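Local coordinates for protein carbohydrate kinase (Agrobacterium tumefaciens, PDB 2NWH) that probably transfers a phosphate group from ATP to a sugar or related hydroxyl compound, as a member of the pfkB (ribokinase-like) family of carbohydrate kinases, at residues V70-E73 / A74-A78; A45-N48 / L49-G53. All blocks are in the same frame, centred on the assembly; numbering follows the deposited sequence. Where two conformers were deposited one is given.

Interaction 1: residues V70-E73 / A74-A78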
loop_
_atom_site.group_PDB
_atom_site.type_symbol
_atom_site.label_atom_id
_atom_site.label_comp_id
_atom_site.label_asym_id
_atom_site.label_seq_id
_atom_site.Cartn_x
_atom_site.Cartn_y
_atom_site.Cartn_z
ATOM N N VAL A 70 -18.946 5.917 -1.241
ATOM C CA VAL A 70 -17.987 6.512 -2.174
ATOM C C VAL A 70 -16.735 5.578 -2.319
ATOM O O VAL A 70 -16.223 5.356 -3.442
ATOM C CB VAL A 70 -17.571 7.914 -1.686
ATOM C CG1 VAL A 70 -16.340 8.407 -2.402
ATOM C CG2 VAL A 70 -18.725 8.918 -1.904
ATOM N N VAL A 71 -16.270 5.038 -1.196
ATOM C CA VAL A 71 -15.141 4.079 -1.225
ATOM C C VAL A 71 -15.544 2.817 -1.995
ATOM O O VAL A 71 -14.800 2.306 -2.859
ATOM C CB VAL A 71 -14.675 3.664 0.193
ATOM C CG1 VAL A 71 -13.471 2.646 0.086
ATOM C CG2 VAL A 71 -14.242 4.857 0.987
ATOM N N ALA A 72 -16.689 2.275 -1.632
ATOM C CA ALA A 72 -17.221 1.123 -2.344
ATOM C C ALA A 72 -17.288 1.364 -3.871
ATOM O O ALA A 72 -16.899 0.502 -4.671
ATOM C CB ALA A 72 -18.593 0.759 -1.774
ATOM N N GLU A 73 -17.755 2.535 -4.273
ATOM C CA GLU A 73 -17.852 2.865 -5.705
ATOM C C GLU A 73 -16.490 2.928 -6.384
ATOM O O GLU A 73 -16.340 2.483 -7.550
ATOM C CB GLU A 73 -18.589 4.185 -5.904
ATOM C CG GLU A 73 -18.628 4.691 -7.373
ATOM C CD GLU A 73 -19.422 3.785 -8.335
ATOM O OE1 GLU A 73 -20.380 3.106 -7.894
ATOM O OE2 GLU A 73 -19.092 3.778 -9.542
ATOM N N ALA A 74 -15.511 3.519 -5.692
ATOM C CA ALA A 74 -14.149 3.604 -6.221
ATOM C C ALA A 74 -13.568 2.183 -6.355
ATOM O O ALA A 74 -12.819 1.909 -7.305
ATOM C CB ALA A 74 -13.259 4.438 -5.323
ATOM N N ALA A 75 -13.880 1.308 -5.392
ATOM C CA ALA A 75 -13.527 -0.122 -5.503
ATOM C C ALA A 75 -14.106 -0.724 -6.807
ATOM O O ALA A 75 -13.365 -1.290 -7.618
ATOM C CB ALA A 75 -14.010 -0.929 -4.244
ATOM N N ARG A 76 -15.416 -0.592 -7.000
ATOM C CA ARG A 76 -16.075 -1.123 -8.189
ATOM C C ARG A 76 -15.510 -0.546 -9.474
ATOM O O ARG A 76 -15.332 -1.304 -10.453
ATOM C CB ARG A 76 -17.577 -0.924 -8.098
ATOM C CG ARG A 76 -18.174 -1.763 -6.981
ATOM C CD ARG A 76 -19.676 -1.757 -7.083
ATOM N NE ARG A 76 -20.203 -0.392 -7.005
ATOM C CZ ARG A 76 -20.575 0.207 -5.874
ATOM N NH1 ARG A 76 -20.463 -0.424 -4.714
ATOM N NH2 ARG A 76 -21.079 1.426 -5.910
ATOM N N GLN A 77 -15.187 0.759 -9.487
ATOM C CA GLN A 77 -14.606 1.391 -10.675
ATOM C C GLN A 77 -13.274 0.770 -11.077
ATOM O O GLN A 77 -12.903 0.749 -12.255
ATOM C CB GLN A 77 -14.451 2.891 -10.442
ATOM C CG GLN A 77 -15.796 3.601 -10.379
ATOM C CD GLN A 77 -16.477 3.653 -11.732
ATOM O OE1 GLN A 77 -15.952 4.247 -12.672
ATOM N NE2 GLN A 77 -17.648 3.028 -11.839
ATOM N N ALA A 78 -12.538 0.282 -10.084
ATOM C CA ALA A 78 -11.239 -0.318 -10.334
ATOM C C ALA A 78 -11.342 -1.840 -10.482
ATOM O O ALA A 78 -10.315 -2.519 -10.639
ATOM C CB ALA A 78 -10.299 0.035 -9.227
HETATM O O HOH W 1 -20.245 0.299 -9.686
#

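Interaction 2: residues A45-N48 / L49-G53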
loop_
_atom_site.group_PDB
_atom_site.type_symbol
_atom_site.label_atom_id
_atom_site.label_comp_id
_atom_site.label_asym_id
_atom_site.label_seq_id
_atom_site.Cartn_x
_atom_site.Cartn_y
_atom_site.Cartn_z
ATOM N N ALA A 45 -3.392 -0.096 -2.975
ATOM C CA ALA A 45 -2.679 -1.252 -3.537
ATOM C C ALA A 45 -3.677 -2.221 -4.192
ATOM O O ALA A 45 -3.387 -2.818 -5.237
ATOM C CB ALA A 45 -1.825 -1.937 -2.444
ATOM N N ALA A 46 -4.871 -2.384 -3.589
ATOM C CA ALA A 46 -5.888 -3.302 -4.134
ATOM C C ALA A 46 -6.286 -2.839 -5.512
ATOM O O ALA A 46 -6.346 -3.662 -6.426
ATOM C CB ALA A 46 -7.150 -3.353 -3.243
ATOM N N ARG A 47 -6.611 -1.555 -5.645
ATOM C CA ARG A 47 -6.942 -0.991 -6.956
ATOM C C ARG A 47 -5.811 -1.230 -7.910
ATOM O O ARG A 47 -6.059 -1.611 -9.061
ATOM C CB ARG A 47 -7.235 0.512 -6.831
ATOM C CG ARG A 47 -8.587 0.774 -6.115
ATOM C CD ARG A 47 -9.028 2.200 -6.353
ATOM N NE ARG A 47 -8.139 3.205 -5.743
ATOM C CZ ARG A 47 -8.422 4.505 -5.649
ATOM N NH1 ARG A 47 -9.534 4.968 -6.222
ATOM N NH2 ARG A 47 -7.558 5.347 -5.059
ATOM N N ASN A 48 -4.584 -1.001 -7.466
ATOM C CA ASN A 48 -3.439 -1.151 -8.389
ATOM C C ASN A 48 -3.303 -2.571 -8.881
ATOM O O ASN A 48 -3.062 -2.793 -10.073
ATOM C CB ASN A 48 -2.117 -0.701 -7.755
ATOM C CG ASN A 48 -2.089 0.799 -7.469
ATOM O OD1 ASN A 48 -2.918 1.538 -7.976
ATOM N ND2 ASN A 48 -1.128 1.242 -6.658
ATOM N N LEU A 49 -3.421 -3.539 -7.965
ATOM C CA LEU A 49 -3.332 -4.941 -8.346
ATOM C C LEU A 49 -4.417 -5.329 -9.319
ATOM O O LEU A 49 -4.171 -6.098 -10.260
ATOM C CB LEU A 49 -3.365 -5.847 -7.090
ATOM C CG LEU A 49 -2.060 -5.714 -6.303
ATOM C CD1 LEU A 49 -2.261 -6.118 -4.798
ATOM C CD2 LEU A 49 -0.915 -6.478 -7.002
ATOM N N SER A 50 -5.624 -4.821 -9.112
ATOM C CA SER A 50 -6.719 -5.050 -10.085
ATOM C C SER A 50 -6.416 -4.474 -11.487
ATOM O O SER A 50 -6.617 -5.137 -12.545
ATOM C CB SER A 50 -8.039 -4.531 -9.500
ATOM O OG SER A 50 -9.120 -4.840 -10.356
ATOM N N ARG A 51 -5.873 -3.271 -11.490
ATOM C CA ARG A 51 -5.420 -2.606 -12.742
ATOM C C ARG A 51 -4.361 -3.388 -13.487
ATOM O O ARG A 51 -4.262 -3.268 -14.712
ATOM C CB ARG A 51 -4.845 -1.231 -12.402
ATOM C CG ARG A 51 -5.965 -0.210 -12.119
ATOM C CD ARG A 51 -5.412 1.041 -11.449
ATOM N NE ARG A 51 -6.536 1.900 -11.054
ATOM C CZ ARG A 51 -6.547 2.648 -9.971
ATOM N NH1 ARG A 51 -5.479 2.659 -9.179
ATOM N NH2 ARG A 51 -7.623 3.405 -9.694
ATOM N N LEU A 52 -3.576 -4.151 -12.732
ATOM C CA LEU A 52 -2.543 -5.027 -13.289
ATOM C C LEU A 52 -3.043 -6.436 -13.602
ATOM O O LEU A 52 -2.258 -7.309 -13.962
ATOM C CB LEU A 52 -1.349 -5.075 -12.346
ATOM C CG LEU A 52 -0.664 -3.736 -12.085
ATOM C CD1 LEU A 52 0.442 -4.012 -11.122
ATOM C CD2 LEU A 52 -0.131 -3.096 -13.422
ATOM N N GLY A 53 -4.352 -6.658 -13.491
ATOM C CA GLY A 53 -4.941 -7.893 -14.039
ATOM C C GLY A 53 -5.371 -8.945 -13.026
ATOM O O GLY A 53 -5.951 -9.968 -13.385
HETATM O O HOH W 2 -5.049 3.130 -6.259
#

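Interaction 1: residues V70-E73 / A74-A78
Glu73 reaches forward along its helix to Arg76 and Gln77. CB of Glu73 lies 3.7 Å from NH2 of Arg76. CG of Glu73 stands anti to the backbone N (chi1 175°), 3.7 Å from N of Ala74, and a bend at chi2 then brings CD and the carboxylate back alongside the next turn, where the two oxygens part company. OE1 of Glu73 forms a salt bridge with Arg76, 2.7 Å from NH2; the nitrogen comes in on the anti side but tilted out of the carboxylate plane, and the carboxylate and guanidinium planes stand 72° apart. In one of two conformers of Gln77, NE2 lies 2.8 Å from OE2 of Glu73, a weak and doubtful bond at 117°. Arg76, bent at chi3, folds its guanidinium back so that one face rests over CA of Glu73 and O of Ala72. A water in the guanidinium plane accepts from NE of Arg76 at 2.8 Å and gives a weak bond to OE1 of Glu73. Beneath these groups run regular backbone bonds, including Ala75 N to Val71 O at 2.9 Å. The i to i+3 salt bridge of Glu73 and Arg76 is a surface feature of helix 66-77, the helical crossover of the beta-alpha-beta unit between strands 55-63 and 81-87.

Interaction 2: residues A45-N48 / L49-G53
The guanidinium of Arg51 carries CB of Arg47 over one face, 3.6 Å from NH1, while OD1 of Asn48 sits at its edge, near the plane. That edge contact is a weak hydrogen bond, NH1 of Arg51 to OD1 of Asn48 at 3.0 Å; the angle at the hydrogen is only 126°, and the amide and guanidinium planes are turned 41° apart. NH2 of Arg51 lies over one face of the Arg47 guanidinium. The two arginines run side by side in the same direction, with NE of Arg47 and NH2 of Arg51 4.0 Å apart, so their positive charges probably oppose one another. A water lies between them, accepting from NH1 of Arg51 at 3.0 Å and more weakly from NE of Arg47, while NH2 of Arg47 bonds to OD1 of Asn44. ND2 of Asn48 donates to OD2 of Asp255, probably the GAGD-sequence aspartate that serves as base in ribokinase-like kinases, which Asn48 probably helps position. Arg51, extended from CG to NE, runs past O of Arg47, which accepts from N of Arg51 at 2.9 Å. The helix ends in a Schellman motif: Gly53, at positive phi (107°), is the C-prime residue, its N bonded to Ser50 O at 2.9 Å, and the next residue's N reaches Leu49 O. Around helix 41-51, Ala46, Leu49 and Ser50 meet Val56 of strand 55-63, Ala45 and Leu49 meet Leu139 of strand 137-141, and Ala45, Leu49 and Leu52 pack on helix 255-266.

How the interactions relate
Interactions 1 and 2 lie on successive helices, 66-77 and 41-51, joined in the chain through strand 55-63, with centres about 12 Å apart. They touch at Ala78: its O is 2.6 Å from OG of Ser50, a probable hydrogen bond, and CB of Ala78 packs 3.6 Å from CG of Arg47. CB of Ala74 also approaches NH1 of Arg47, at 3.9 Å. Interaction 2 lies deeper, about 11 Å from the chain's centre against 17 Å for interaction 1. Its Asn48 side chain is about 14 Å from the sodium ion bound by Asp249 and Thr251, and the Asn48-Asp255 hydrogen bond probably links interaction 2 to the active site.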